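Local coordinates for cytolethal distending toxin protein B (Haemophilus ducreyi, PDB 1SR4) that serves as the DNase I-like subunit of a tripartite bacterial genotoxin and probably damages host-cell DNA as a nuclease, leading to cell-cycle arrest, at residues 26-31 with 69-74; 33-38 with 240-245; 150-155 with 190-195. All coordinates share one frame; numbering follows the deposited sequence.

Contact 1: residues 26-31 with 69-74; sequences NVRQLL and YTWNLG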
ATOM      1  N   ASN B  26       4.582   1.854  -1.628  1.00 10.87           N
ATOM      2  CA  ASN B  26       3.605   0.964  -1.003  1.00  8.92           C
ATOM      3  C   ASN B  26       4.077  -0.083   0.018  1.00 10.94           C
ATOM      4  O   ASN B  26       3.493  -0.191   1.106  1.00  9.09           O
ATOM      5  CB  ASN B  26       2.789   0.277  -2.094  1.00 10.42           C
ATOM      6  CG  ASN B  26       2.095   1.270  -3.006  1.00 10.56           C
ATOM      7  OD1 ASN B  26       2.353   1.313  -4.206  1.00  9.70           O
ATOM      8  ND2 ASN B  26       1.213   2.081  -2.436  1.00  8.63           N
ATOM      9  N   VAL B  27       5.098  -0.871  -0.311  1.00  9.15           N
ATOM     10  CA  VAL B  27       5.546  -1.868   0.657  1.00  9.27           C
ATOM     11  C   VAL B  27       5.924  -1.211   1.988  1.00  8.98           C
ATOM     12  O   VAL B  27       5.576  -1.728   3.035  1.00  9.72           O
ATOM     13  CB  VAL B  27       6.725  -2.700   0.131  1.00  9.35           C
ATOM     14  CG1 VAL B  27       7.229  -3.656   1.224  1.00  6.35           C
ATOM     15  CG2 VAL B  27       6.272  -3.516  -1.070  1.00  7.83           C
ATOM     16  N   ARG B  28       6.609  -0.068   1.956  1.00  9.07           N
ATOM     17  CA  ARG B  28       6.964   0.605   3.201  1.00 11.13           C
ATOM     18  C   ARG B  28       5.714   0.965   4.004  1.00  9.93           C
ATOM     19  O   ARG B  28       5.678   0.796   5.214  1.00 10.01           O
ATOM     20  CB  ARG B  28       7.776   1.875   2.925  1.00 14.12           C
ATOM     21  CG  ARG B  28       9.086   1.626   2.182  1.00 19.74           C
ATOM     22  CD  ARG B  28       9.846   2.929   1.931  1.00 22.61           C
ATOM     23  NE  ARG B  28      10.429   3.402   3.163  1.00 26.85           N
ATOM     24  CZ  ARG B  28      11.720   3.363   3.441  1.00 22.85           C
ATOM     25  NH1 ARG B  28      12.587   2.891   2.563  1.00 26.43           N
ATOM     26  NH2 ARG B  28      12.125   3.753   4.626  1.00 26.72           N
ATOM     27  N   GLN B  29       4.681   1.460   3.339  1.00  7.75           N
ATOM     28  CA  GLN B  29       3.462   1.816   4.055  1.00  9.40           C
ATOM     29  C   GLN B  29       2.727   0.599   4.631  1.00 10.61           C
ATOM     30  O   GLN B  29       2.100   0.694   5.692  1.00 10.07           O
ATOM     31  CB  GLN B  29       2.540   2.650   3.131  1.00 11.71           C
ATOM     32  CG  GLN B  29       3.092   4.069   2.887  1.00 11.32           C
ATOM     33  CD  GLN B  29       2.382   4.859   1.775  1.00 15.30           C
ATOM     34  OE1 GLN B  29       1.292   4.491   1.327  1.00 14.92           O
ATOM     35  NE2 GLN B  29       3.006   5.970   1.341  1.00 14.77           N
ATOM     36  N   LEU B  30       2.809  -0.549   3.962  1.00  9.03           N
ATOM     37  CA  LEU B  30       2.126  -1.744   4.462  1.00 10.99           C
ATOM     38  C   LEU B  30       2.763  -2.262   5.756  1.00 10.04           C
ATOM     39  O   LEU B  30       2.110  -2.932   6.568  1.00  9.59           O
ATOM     40  CB  LEU B  30       2.146  -2.864   3.401  1.00  7.28           C
ATOM     41  CG  LEU B  30       1.473  -2.528   2.058  1.00 11.50           C
ATOM     42  CD1 LEU B  30       1.571  -3.749   1.150  1.00  9.14           C
ATOM     43  CD2 LEU B  30      -0.002  -2.132   2.247  1.00  7.56           C
ATOM     44  N   LEU B  31       4.041  -1.958   5.939  1.00  9.21           N
ATOM     45  CA  LEU B  31       4.770  -2.417   7.125  1.00 11.97           C
ATOM     46  C   LEU B  31       4.833  -1.435   8.304  1.00 12.28           C
ATOM     47  O   LEU B  31       5.228  -1.813   9.398  1.00 14.52           O
ATOM     48  CB  LEU B  31       6.206  -2.776   6.717  1.00 10.30           C
ATOM     49  CG  LEU B  31       6.360  -3.901   5.688  1.00 12.28           C
ATOM     50  CD1 LEU B  31       7.732  -3.822   5.014  1.00 12.63           C
ATOM     51  CD2 LEU B  31       6.157  -5.237   6.373  1.00 13.41           C
ATOM     52  N   TYR B  69      17.639 -11.578   3.500  1.00 11.90           N
ATOM     53  CA  TYR B  69      18.170 -10.216   3.467  1.00 10.49           C
ATOM     54  C   TYR B  69      17.595  -9.448   4.652  1.00 11.71           C
ATOM     55  O   TYR B  69      16.612  -9.875   5.257  1.00  9.18           O
ATOM     56  CB  TYR B  69      17.708  -9.469   2.203  1.00 10.92           C
ATOM     57  CG  TYR B  69      18.307  -9.946   0.906  1.00 12.68           C
ATOM     58  CD1 TYR B  69      19.296  -9.199   0.253  1.00 13.62           C
ATOM     59  CD2 TYR B  69      17.888 -11.138   0.330  1.00 12.52           C
ATOM     60  CE1 TYR B  69      19.850  -9.646  -0.958  1.00 17.52           C
ATOM     61  CE2 TYR B  69      18.429 -11.591  -0.868  1.00 17.35           C
ATOM     62  CZ  TYR B  69      19.409 -10.845  -1.508  1.00 17.56           C
ATOM     63  OH  TYR B  69      19.957 -11.320  -2.678  1.00 21.78           O
ATOM     64  N   THR B  70      18.225  -8.323   4.979  1.00 11.42           N
ATOM     65  CA  THR B  70      17.689  -7.426   5.989  1.00 11.89           C
ATOM     66  C   THR B  70      17.501  -6.108   5.226  1.00 12.13           C
ATOM     67  O   THR B  70      18.220  -5.810   4.256  1.00 11.89           O
ATOM     68  CB  THR B  70      18.624  -7.190   7.214  1.00 12.95           C
ATOM     69  OG1 THR B  70      19.880  -6.662   6.781  1.00 13.84           O
ATOM     70  CG2 THR B  70      18.821  -8.494   8.003  1.00 15.52           C
ATOM     71  N   TRP B  71      16.517  -5.331   5.648  1.00 11.39           N
ATOM     72  CA  TRP B  71      16.215  -4.076   4.988  1.00 10.44           C
ATOM     73  C   TRP B  71      15.805  -3.100   6.072  1.00  9.84           C
ATOM     74  O   TRP B  71      14.950  -3.416   6.894  1.00 10.06           O
ATOM     75  CB  TRP B  71      15.079  -4.305   3.989  1.00  9.48           C
ATOM     76  CG  TRP B  71      14.606  -3.084   3.271  1.00 11.41           C
ATOM     77  CD1 TRP B  71      15.361  -2.045   2.821  1.00 12.39           C
ATOM     78  CD2 TRP B  71      13.263  -2.814   2.857  1.00 12.51           C
ATOM     79  NE1 TRP B  71      14.576  -1.139   2.148  1.00 13.16           N
ATOM     80  CE2 TRP B  71      13.281  -1.590   2.154  1.00 13.37           C
ATOM     81  CE3 TRP B  71      12.048  -3.494   3.006  1.00 12.98           C
ATOM     82  CZ2 TRP B  71      12.126  -1.026   1.601  1.00 14.05           C
ATOM     83  CZ3 TRP B  71      10.896  -2.936   2.455  1.00 14.24           C
ATOM     84  CH2 TRP B  71      10.946  -1.711   1.761  1.00 14.67           C
ATOM     85  N   ASN B  72      16.426  -1.929   6.077  1.00  9.21           N
ATOM     86  CA  ASN B  72      16.146  -0.924   7.094  1.00  9.14           C
ATOM     87  C   ASN B  72      15.094   0.073   6.632  1.00  9.00           C
ATOM     88  O   ASN B  72      15.351   0.881   5.747  1.00 11.09           O
ATOM     89  CB  ASN B  72      17.441  -0.190   7.463  1.00  8.67           C
ATOM     90  CG  ASN B  72      17.246   0.801   8.597  1.00  9.43           C
ATOM     91  OD1 ASN B  72      16.161   0.873   9.193  1.00  9.33           O
ATOM     92  ND2 ASN B  72      18.294   1.569   8.904  1.00  8.98           N
ATOM     93  N   LEU B  73      13.911   0.017   7.238  1.00  9.67           N
ATOM     94  CA  LEU B  73      12.814   0.922   6.882  1.00 10.59           C
ATOM     95  C   LEU B  73      13.000   2.285   7.555  1.00 12.04           C
ATOM     96  O   LEU B  73      12.270   3.240   7.269  1.00 12.45           O
ATOM     97  CB  LEU B  73      11.469   0.321   7.317  1.00 11.55           C
ATOM     98  CG  LEU B  73      11.091  -1.050   6.743  1.00  9.94           C
ATOM     99  CD1 LEU B  73       9.874  -1.596   7.490  1.00 13.84           C
ATOM    100  CD2 LEU B  73      10.798  -0.931   5.250  1.00 12.97           C
ATOM    101  N   GLY B  74      13.956   2.360   8.474  1.00 10.06           N
ATOM    102  CA  GLY B  74      14.222   3.613   9.146  1.00  9.21           C
ATOM    103  C   GLY B  74      15.554   4.190   8.698  1.00 10.22           C
ATOM    104  O   GLY B  74      16.079   3.828   7.639  1.00 11.14           O
TER
HETATM  105  O   HOH W   1      14.979   3.716   4.979  1.00 12.19           O
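Trp71 reaches from strand 69-72 toward helix 26-31 with the six-membered part of its indole leading. Its CG stands anti to the backbone N (chi1 177°), carrying the ring across to the helix. There CZ3 meets Val27 CG1 at 3.9 Å, the methyl lying at the ring edge near its plane, while Leu31 CD1 approaches the same CZ3 obliquely. CH2 takes the aliphatic stem of Arg28, whose CG is 3.8 Å away; the guanidinium plane stands 83° from the indole. In this DNase I-like fold helix 20-31 packs on strands 7-11 and 39-43, through Val27 and Leu30 on Trp10 and Leu40, and Trp71 joins it to strand 67-72; helix 26-31 runs at 85° to strand 69-72. Asn72 turns from the helix and shapes the strand's exit: its OD1 accepts a hydrogen bond from the backbone N of Gly74 at 2.8 Å, an Asx turn, and another from Asn80 N. Leu73 follows, its CD2 over one face of Trp71, offset toward the rim, and its CD1 3.9 Å from Leu31 CB. Arg28 NH2 donates to a water 2.9 Å away, in the guanidinium plane, and that water lies 2.9 Å from Gly74 O; Arg28 NH1 is held by Asn24.

Contact 2: residues 33-38 with 240-245; sequences GEQGAD and MLNQLR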
ATOM      1  N   GLY B  33       3.643   1.714  11.185  1.00 16.48           N
ATOM      2  CA  GLY B  33       2.598   2.025  12.131  1.00 16.22           C
ATOM      3  C   GLY B  33       2.195   0.851  12.986  1.00 17.02           C
ATOM      4  O   GLY B  33       2.668  -0.266  12.792  1.00 16.84           O
ATOM      5  N   GLU B  34       1.314   1.128  13.940  1.00 18.18           N
ATOM      6  CA  GLU B  34       0.779   0.142  14.872  1.00 19.53           C
ATOM      7  C   GLU B  34       0.056  -1.000  14.168  1.00 17.95           C
ATOM      8  O   GLU B  34      -0.004  -2.109  14.690  1.00 16.45           O
ATOM      9  CB  GLU B  34      -0.220   0.823  15.830  1.00 24.10           C
ATOM     10  CG  GLU B  34       0.364   1.373  17.137  1.00 31.51           C
ATOM     11  CD  GLU B  34      -0.665   2.182  17.944  1.00 35.53           C
ATOM     12  OE1 GLU B  34      -1.850   1.795  17.955  1.00 36.84           O
ATOM     13  OE2 GLU B  34      -0.289   3.202  18.573  1.00 39.59           O
ATOM     14  N   GLN B  35      -0.520  -0.727  12.998  1.00 15.99           N
ATOM     15  CA  GLN B  35      -1.274  -1.752  12.273  1.00 15.86           C
ATOM     16  C   GLN B  35      -0.519  -2.357  11.082  1.00 14.35           C
ATOM     17  O   GLN B  35      -1.097  -3.067  10.264  1.00 13.87           O
ATOM     18  CB  GLN B  35      -2.614  -1.166  11.814  1.00 14.84           C
ATOM     19  CG  GLN B  35      -3.437  -0.562  12.979  1.00 19.23           C
ATOM     20  CD  GLN B  35      -4.714   0.159  12.531  1.00 19.48           C
ATOM     21  OE1 GLN B  35      -5.766  -0.453  12.375  1.00 22.24           O
ATOM     22  NE2 GLN B  35      -4.614   1.465  12.319  1.00 18.37           N
ATOM     23  N   GLY B  36       0.772  -2.076  10.997  1.00 14.24           N
ATOM     24  CA  GLY B  36       1.586  -2.603   9.909  1.00 13.55           C
ATOM     25  C   GLY B  36       1.674  -4.113   9.972  1.00 14.14           C
ATOM     26  O   GLY B  36       1.571  -4.702  11.049  1.00 14.72           O
ATOM     27  N   ALA B  37       1.887  -4.761   8.832  1.00 12.32           N
ATOM     28  CA  ALA B  37       1.960  -6.218   8.840  1.00 11.86           C
ATOM     29  C   ALA B  37       3.219  -6.752   9.485  1.00 10.45           C
ATOM     30  O   ALA B  37       4.296  -6.175   9.349  1.00 11.18           O
ATOM     31  CB  ALA B  37       1.852  -6.773   7.404  1.00 10.92           C
ATOM     32  N   ASP B  38       3.070  -7.868  10.185  1.00 10.92           N
ATOM     33  CA  ASP B  38       4.199  -8.569  10.795  1.00 11.79           C
ATOM     34  C   ASP B  38       4.862  -9.420   9.709  1.00 12.21           C
ATOM     35  O   ASP B  38       6.070  -9.702   9.753  1.00 12.02           O
ATOM     36  CB  ASP B  38       3.701  -9.515  11.883  1.00 12.08           C
ATOM     37  CG  ASP B  38       3.065  -8.782  13.026  1.00 14.62           C
ATOM     38  OD1 ASP B  38       3.780  -8.000  13.674  1.00 16.79           O
ATOM     39  OD2 ASP B  38       1.862  -8.979  13.267  1.00 15.00           O
ATOM     40  N   MET B 240      -6.265  -3.930   2.576  1.00 11.60           N
ATOM     41  CA  MET B 240      -5.514  -3.218   3.621  1.00 10.64           C
ATOM     42  C   MET B 240      -5.453  -1.708   3.376  1.00 10.30           C
ATOM     43  O   MET B 240      -4.381  -1.100   3.373  1.00  7.82           O
ATOM     44  CB  MET B 240      -4.086  -3.781   3.719  1.00 10.99           C
ATOM     45  CG  MET B 240      -3.333  -3.326   4.972  1.00 12.10           C
ATOM     46  SD  MET B 240      -1.831  -4.278   5.125  1.00 10.87           S
ATOM     47  CE  MET B 240      -1.604  -4.325   6.896  1.00 10.39           C
ATOM     48  N   LEU B 241      -6.620  -1.102   3.219  1.00 10.99           N
ATOM     49  CA  LEU B 241      -6.693   0.314   2.914  1.00 12.33           C
ATOM     50  C   LEU B 241      -6.299   1.231   4.049  1.00 12.14           C
ATOM     51  O   LEU B 241      -5.960   2.386   3.817  1.00 12.41           O
ATOM     52  CB  LEU B 241      -8.096   0.655   2.414  1.00 13.05           C
ATOM     53  CG  LEU B 241      -8.600  -0.201   1.245  1.00 15.33           C
ATOM     54  CD1 LEU B 241     -10.044   0.172   0.940  1.00 14.63           C
ATOM     55  CD2 LEU B 241      -7.716  -0.003   0.019  1.00 14.24           C
ATOM     56  N   ASN B 242      -6.329   0.724   5.278  1.00 12.94           N
ATOM     57  CA  ASN B 242      -5.957   1.543   6.429  1.00 12.64           C
ATOM     58  C   ASN B 242      -4.459   1.891   6.444  1.00 12.19           C
ATOM     59  O   ASN B 242      -4.025   2.770   7.191  1.00 10.54           O
ATOM     60  CB  ASN B 242      -6.361   0.829   7.725  1.00 13.37           C
ATOM     61  CG  ASN B 242      -5.790  -0.560   7.832  1.00 13.48           C
ATOM     62  OD1 ASN B 242      -5.941  -1.384   6.929  1.00 12.75           O
ATOM     63  ND2 ASN B 242      -5.133  -0.836   8.946  1.00 15.62           N
ATOM     64  N   GLN B 243      -3.681   1.223   5.597  1.00 10.21           N
ATOM     65  CA  GLN B 243      -2.246   1.473   5.540  1.00 11.16           C
ATOM     66  C   GLN B 243      -1.800   2.463   4.448  1.00 13.02           C
ATOM     67  O   GLN B 243      -0.699   3.024   4.533  1.00 12.89           O
ATOM     68  CB  GLN B 243      -1.499   0.155   5.339  1.00 10.95           C
ATOM     69  CG  GLN B 243      -1.508  -0.786   6.539  1.00 11.15           C
ATOM     70  CD  GLN B 243      -0.956  -0.148   7.809  1.00 14.87           C
ATOM     71  OE1 GLN B 243      -1.715   0.288   8.670  1.00 15.29           O
ATOM     72  NE2 GLN B 243       0.372  -0.090   7.926  1.00 14.80           N
ATOM     73  N   LEU B 244      -2.668   2.718   3.469  1.00 10.61           N
ATOM     74  CA  LEU B 244      -2.325   3.589   2.343  1.00 11.89           C
ATOM     75  C   LEU B 244      -2.299   5.102   2.595  1.00 10.71           C
ATOM     76  O   LEU B 244      -3.152   5.644   3.294  1.00 10.01           O
ATOM     77  CB  LEU B 244      -3.261   3.280   1.163  1.00 11.76           C
ATOM     78  CG  LEU B 244      -3.454   1.787   0.867  1.00 15.52           C
ATOM     79  CD1 LEU B 244      -4.326   1.615  -0.364  1.00 16.60           C
ATOM     80  CD2 LEU B 244      -2.108   1.115   0.638  1.00 18.63           C
ATOM     81  N   ARG B 245      -1.300   5.762   2.011  1.00  9.54           N
ATOM     82  CA  ARG B 245      -1.131   7.218   2.103  1.00  9.44           C
ATOM     83  C   ARG B 245      -0.734   7.686   0.696  1.00  9.57           C
ATOM     84  O   ARG B 245      -0.368   8.834   0.501  1.00  6.03           O
ATOM     85  CB  ARG B 245       0.005   7.562   3.061  1.00 11.56           C
ATOM     86  CG  ARG B 245      -0.043   6.831   4.411  1.00 13.15           C
ATOM     87  CD  ARG B 245      -1.149   7.355   5.294  1.00 13.10           C
ATOM     88  NE  ARG B 245      -1.071   6.798   6.657  1.00 13.13           N
ATOM     89  CZ  ARG B 245      -1.799   5.770   7.094  1.00 13.78           C
ATOM     90  NH1 ARG B 245      -2.670   5.167   6.286  1.00  9.46           N
ATOM     91  NH2 ARG B 245      -1.667   5.349   8.346  1.00 11.18           N
TER
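The side-chain amides of Gln35 and Asn242 meet obliquely, their planes 56° apart, with Gln35 OE1 3.5 Å from Asn242 ND2. Their contact is one of packing, and the polar end of Gln35 is held from outside: NE2 donates to the carbonyl of Met101 in subunit A. A third amide, that of Gln243, lies along the backbone of the turn, with OE1 3.6 Å from Gln35 CB and NE2 3.4 Å from Gly36 CA. The bend at chi2 (-56°) folds this chain back so that NE2 can donate to the carbonyl of Ser32. At the edge of the Arg245 guanidinium, in its plane, lies Asn242 O, bound by NH1 at 2.9 Å; the same NH1 grips Leu244 O at 3.1 Å, so one nitrogen pins two carbonyls of its own loop. What meets here are two connections of the DNase I-like fold: a type I beta turn, Gly33 to Gly36, between helix 20-31 and strand 39-43, and the loop between strands 235-239 and 255-259. Deeper in, the extended chain of Met240 sets its CE methyl 3.6 Å from Gln35 O and 4.3 Å from Ala37 CB, where Ala8 of strand 7-11 touches both Met240 and Ala37.

Contact 3: residues 150-155 with 190-195; sequences LIRNIF and RQEPAV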
ATOM      1  N   LEU B 150      -1.167 -27.696  -5.352  1.00 14.42           N
ATOM      2  CA  LEU B 150      -0.209 -26.943  -4.537  1.00 16.39           C
ATOM      3  C   LEU B 150      -0.675 -27.004  -3.071  1.00 16.20           C
ATOM      4  O   LEU B 150       0.108 -27.316  -2.180  1.00 17.26           O
ATOM      5  CB  LEU B 150      -0.123 -25.482  -4.999  1.00 17.18           C
ATOM      6  CG  LEU B 150       0.953 -24.612  -4.331  1.00 18.97           C
ATOM      7  CD1 LEU B 150       2.322 -25.228  -4.563  1.00 18.16           C
ATOM      8  CD2 LEU B 150       0.912 -23.192  -4.899  1.00 17.07           C
ATOM      9  N   ILE B 151      -1.954 -26.721  -2.837  1.00 15.10           N
ATOM     10  CA  ILE B 151      -2.527 -26.760  -1.490  1.00 16.16           C
ATOM     11  C   ILE B 151      -2.426 -28.190  -0.920  1.00 16.48           C
ATOM     12  O   ILE B 151      -2.035 -28.382   0.235  1.00 16.39           O
ATOM     13  CB  ILE B 151      -4.026 -26.322  -1.505  1.00 17.23           C
ATOM     14  CG1 ILE B 151      -4.156 -24.886  -2.041  1.00 18.52           C
ATOM     15  CG2 ILE B 151      -4.634 -26.439  -0.096  1.00 14.95           C
ATOM     16  CD1 ILE B 151      -3.295 -23.901  -1.337  1.00 22.10           C
ATOM     17  N   ARG B 152      -2.783 -29.189  -1.727  1.00 16.30           N
ATOM     18  CA  ARG B 152      -2.696 -30.581  -1.289  1.00 16.33           C
ATOM     19  C   ARG B 152      -1.267 -30.957  -0.897  1.00 17.15           C
ATOM     20  O   ARG B 152      -1.050 -31.596   0.139  1.00 17.72           O
ATOM     21  CB  ARG B 152      -3.204 -31.533  -2.386  1.00 19.39           C
ATOM     22  CG  ARG B 152      -2.971 -33.022  -2.061  1.00 26.41           C
ATOM     23  CD  ARG B 152      -3.488 -33.946  -3.162  1.00 30.17           C
ATOM     24  NE  ARG B 152      -2.995 -33.555  -4.481  1.00 35.32           N
ATOM     25  CZ  ARG B 152      -1.712 -33.552  -4.833  1.00 36.22           C
ATOM     26  NH1 ARG B 152      -0.787 -33.927  -3.964  1.00 37.89           N
ATOM     27  NH2 ARG B 152      -1.352 -33.161  -6.049  1.00 36.16           N
ATOM     28  N   ASN B 153      -0.280 -30.568  -1.701  1.00 16.05           N
ATOM     29  CA  ASN B 153       1.098 -30.915  -1.366  1.00 14.31           C
ATOM     30  C   ASN B 153       1.544 -30.219  -0.080  1.00 16.29           C
ATOM     31  O   ASN B 153       2.311 -30.780   0.702  1.00 16.36           O
ATOM     32  CB  ASN B 153       2.053 -30.577  -2.514  1.00 15.47           C
ATOM     33  CG  ASN B 153       1.927 -31.548  -3.681  1.00 17.68           C
ATOM     34  OD1 ASN B 153       1.314 -32.602  -3.554  1.00 17.70           O
ATOM     35  ND2 ASN B 153       2.520 -31.201  -4.817  1.00 18.00           N
ATOM     36  N   ILE B 154       1.074 -28.996   0.142  1.00 16.07           N
ATOM     37  CA  ILE B 154       1.431 -28.287   1.368  1.00 17.43           C
ATOM     38  C   ILE B 154       0.809 -29.056   2.534  1.00 17.94           C
ATOM     39  O   ILE B 154       1.462 -29.300   3.547  1.00 16.52           O
ATOM     40  CB  ILE B 154       0.908 -26.823   1.350  1.00 17.36           C
ATOM     41  CG1 ILE B 154       1.721 -26.002   0.333  1.00 15.04           C
ATOM     42  CG2 ILE B 154       0.994 -26.209   2.752  1.00 16.12           C
ATOM     43  CD1 ILE B 154       1.190 -24.602   0.105  1.00 13.30           C
ATOM     44  N   PHE B 155      -0.452 -29.447   2.376  1.00 18.19           N
ATOM     45  CA  PHE B 155      -1.160 -30.201   3.415  1.00 20.05           C
ATOM     46  C   PHE B 155      -0.412 -31.484   3.800  1.00 21.85           C
ATOM     47  O   PHE B 155      -0.130 -31.724   4.977  1.00 22.87           O
ATOM     48  CB  PHE B 155      -2.568 -30.573   2.933  1.00 20.97           C
ATOM     49  CG  PHE B 155      -3.335 -31.446   3.899  1.00 23.85           C
ATOM     50  CD1 PHE B 155      -3.888 -30.911   5.057  1.00 23.88           C
ATOM     51  CD2 PHE B 155      -3.485 -32.809   3.655  1.00 22.43           C
ATOM     52  CE1 PHE B 155      -4.582 -31.727   5.961  1.00 24.91           C
ATOM     53  CE2 PHE B 155      -4.173 -33.627   4.546  1.00 24.31           C
ATOM     54  CZ  PHE B 155      -4.722 -33.087   5.700  1.00 23.97           C
ATOM     55  N   ARG B 190     -12.780 -29.591  -3.030  1.00 26.96           N
ATOM     56  CA  ARG B 190     -13.606 -30.686  -2.538  1.00 30.36           C
ATOM     57  C   ARG B 190     -13.193 -32.048  -3.103  1.00 31.79           C
ATOM     58  O   ARG B 190     -13.586 -33.090  -2.576  1.00 31.03           O
ATOM     59  CB  ARG B 190     -15.072 -30.398  -2.840  1.00 31.51           C
ATOM     60  CG  ARG B 190     -15.621 -29.306  -1.972  1.00 34.15           C
ATOM     61  CD  ARG B 190     -16.956 -28.830  -2.463  1.00 36.95           C
ATOM     62  NE  ARG B 190     -17.480 -27.786  -1.592  1.00 38.50           N
ATOM     63  CZ  ARG B 190     -18.573 -27.081  -1.854  1.00 40.90           C
ATOM     64  NH1 ARG B 190     -19.259 -27.307  -2.971  1.00 40.60           N
ATOM     65  NH2 ARG B 190     -18.984 -26.154  -0.997  1.00 41.37           N
ATOM     66  N   GLN B 191     -12.398 -32.031  -4.172  1.00 33.50           N
ATOM     67  CA  GLN B 191     -11.908 -33.259  -4.784  1.00 34.49           C
ATOM     68  C   GLN B 191     -10.836 -33.897  -3.889  1.00 34.80           C
ATOM     69  O   GLN B 191     -10.386 -35.018  -4.139  1.00 34.93           O
ATOM     70  CB  GLN B 191     -11.322 -32.964  -6.159  1.00 36.66           C
ATOM     71  CG  GLN B 191     -12.321 -32.404  -7.161  1.00 41.65           C
ATOM     72  CD  GLN B 191     -13.556 -33.282  -7.326  1.00 45.13           C
ATOM     73  OE1 GLN B 191     -14.545 -33.139  -6.596  1.00 43.95           O
ATOM     74  NE2 GLN B 191     -13.498 -34.209  -8.282  1.00 45.39           N
ATOM     75  N   GLU B 192     -10.415 -33.166  -2.860  1.00 33.11           N
ATOM     76  CA  GLU B 192      -9.420 -33.655  -1.900  1.00 32.07           C
ATOM     77  C   GLU B 192     -10.104 -33.458  -0.561  1.00 30.94           C
ATOM     78  O   GLU B 192      -9.820 -32.500   0.156  1.00 29.50           O
ATOM     79  CB  GLU B 192      -8.134 -32.815  -1.928  1.00 33.14           C
ATOM     80  CG  GLU B 192      -7.261 -32.951  -3.169  1.00 36.06           C
ATOM     81  CD  GLU B 192      -6.602 -34.316  -3.307  1.00 38.31           C
ATOM     82  OE1 GLU B 192      -6.288 -34.963  -2.281  1.00 37.71           O
ATOM     83  OE2 GLU B 192      -6.376 -34.733  -4.460  1.00 40.73           O
ATOM     84  N   PRO B 193     -11.017 -34.372  -0.203  1.00 30.27           N
ATOM     85  CA  PRO B 193     -11.756 -34.289   1.059  1.00 28.25           C
ATOM     86  C   PRO B 193     -10.941 -33.957   2.301  1.00 26.11           C
ATOM     87  O   PRO B 193     -11.317 -33.073   3.057  1.00 25.91           O
ATOM     88  CB  PRO B 193     -12.438 -35.658   1.151  1.00 29.49           C
ATOM     89  CG  PRO B 193     -12.664 -36.008  -0.299  1.00 30.43           C
ATOM     90  CD  PRO B 193     -11.331 -35.627  -0.910  1.00 29.68           C
ATOM     91  N   ALA B 194      -9.829 -34.647   2.522  1.00 24.20           N
ATOM     92  CA  ALA B 194      -9.036 -34.373   3.715  1.00 24.68           C
ATOM     93  C   ALA B 194      -8.461 -32.952   3.740  1.00 23.68           C
ATOM     94  O   ALA B 194      -8.366 -32.325   4.794  1.00 23.21           O
ATOM     95  CB  ALA B 194      -7.909 -35.400   3.851  1.00 24.44           C
ATOM     96  N   VAL B 195      -8.081 -32.446   2.578  1.00 22.57           N
ATOM     97  CA  VAL B 195      -7.525 -31.105   2.499  1.00 20.95           C
ATOM     98  C   VAL B 195      -8.636 -30.093   2.732  1.00 20.29           C
ATOM     99  O   VAL B 195      -8.516 -29.176   3.560  1.00 19.39           O
ATOM    100  CB  VAL B 195      -6.899 -30.852   1.113  1.00 20.86           C
ATOM    101  CG1 VAL B 195      -6.431 -29.405   1.012  1.00 21.54           C
ATOM    102  CG2 VAL B 195      -5.738 -31.802   0.893  1.00 21.08           C
TER
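Val195 is the apolar centre, its two methyls divided between side chains of helix 150-155. CG1 meets Ile151 CG2 at 3.6 Å, while CG2 lies against the Phe155 ring, 3.7 Å from CD2. This is helix-to-helix packing on the outer side of a sheet in the DNase I-like fold: helix 147-159 rests on strand 171-175, with Ile151 touching Val174 and Phe155 touching Trp172, and the short helix 193-197 leans on it from outside. Phe155 CG, anti to the backbone N (chi1 175°), sends the ring alongside this short helix, so that the backbone at Ala194 C and Val195 CA lies over one face. Ala194 CB comes within 4.2 Å of Phe155 CE2. Farther out, Glu192, at the N-cap position of helix 193-197, turns its carboxylate to Arg152, the planes of carboxylate and guanidinium 61° apart. Arg152 has a second acidic partner in Asp115, so its charge is probably shared between two carboxylates: NH2 is bound by Asp115 OD1, while the salt bridge to Glu192 is long, with Arg152 NE 3.6 Å from Glu192 OE2.

From the N terminus, strand 7-11 leads into helix 20-31, which opens contact 1; the turn after it opens contact 2 before contact 1 has closed at 69-74, so the two cross. Contact 1 ties the helix to strand 67-72, toward one end of the eight-strand sheet; contact 2 ties the turn to the loop leaving strand 235-239 at the other. They touch directly: Leu30 O lies 2.9 Å from Ala37 N, probably hydrogen-bonded. Contact 3 follows contact 1 in series, running from 150-155 to its close at 190-195, and nests inside the loop that contact 2 closes only at 240-245. It joins two helices beside the six-strand sheet, about 34 Å centre to centre from contact 1, across the chain's centre.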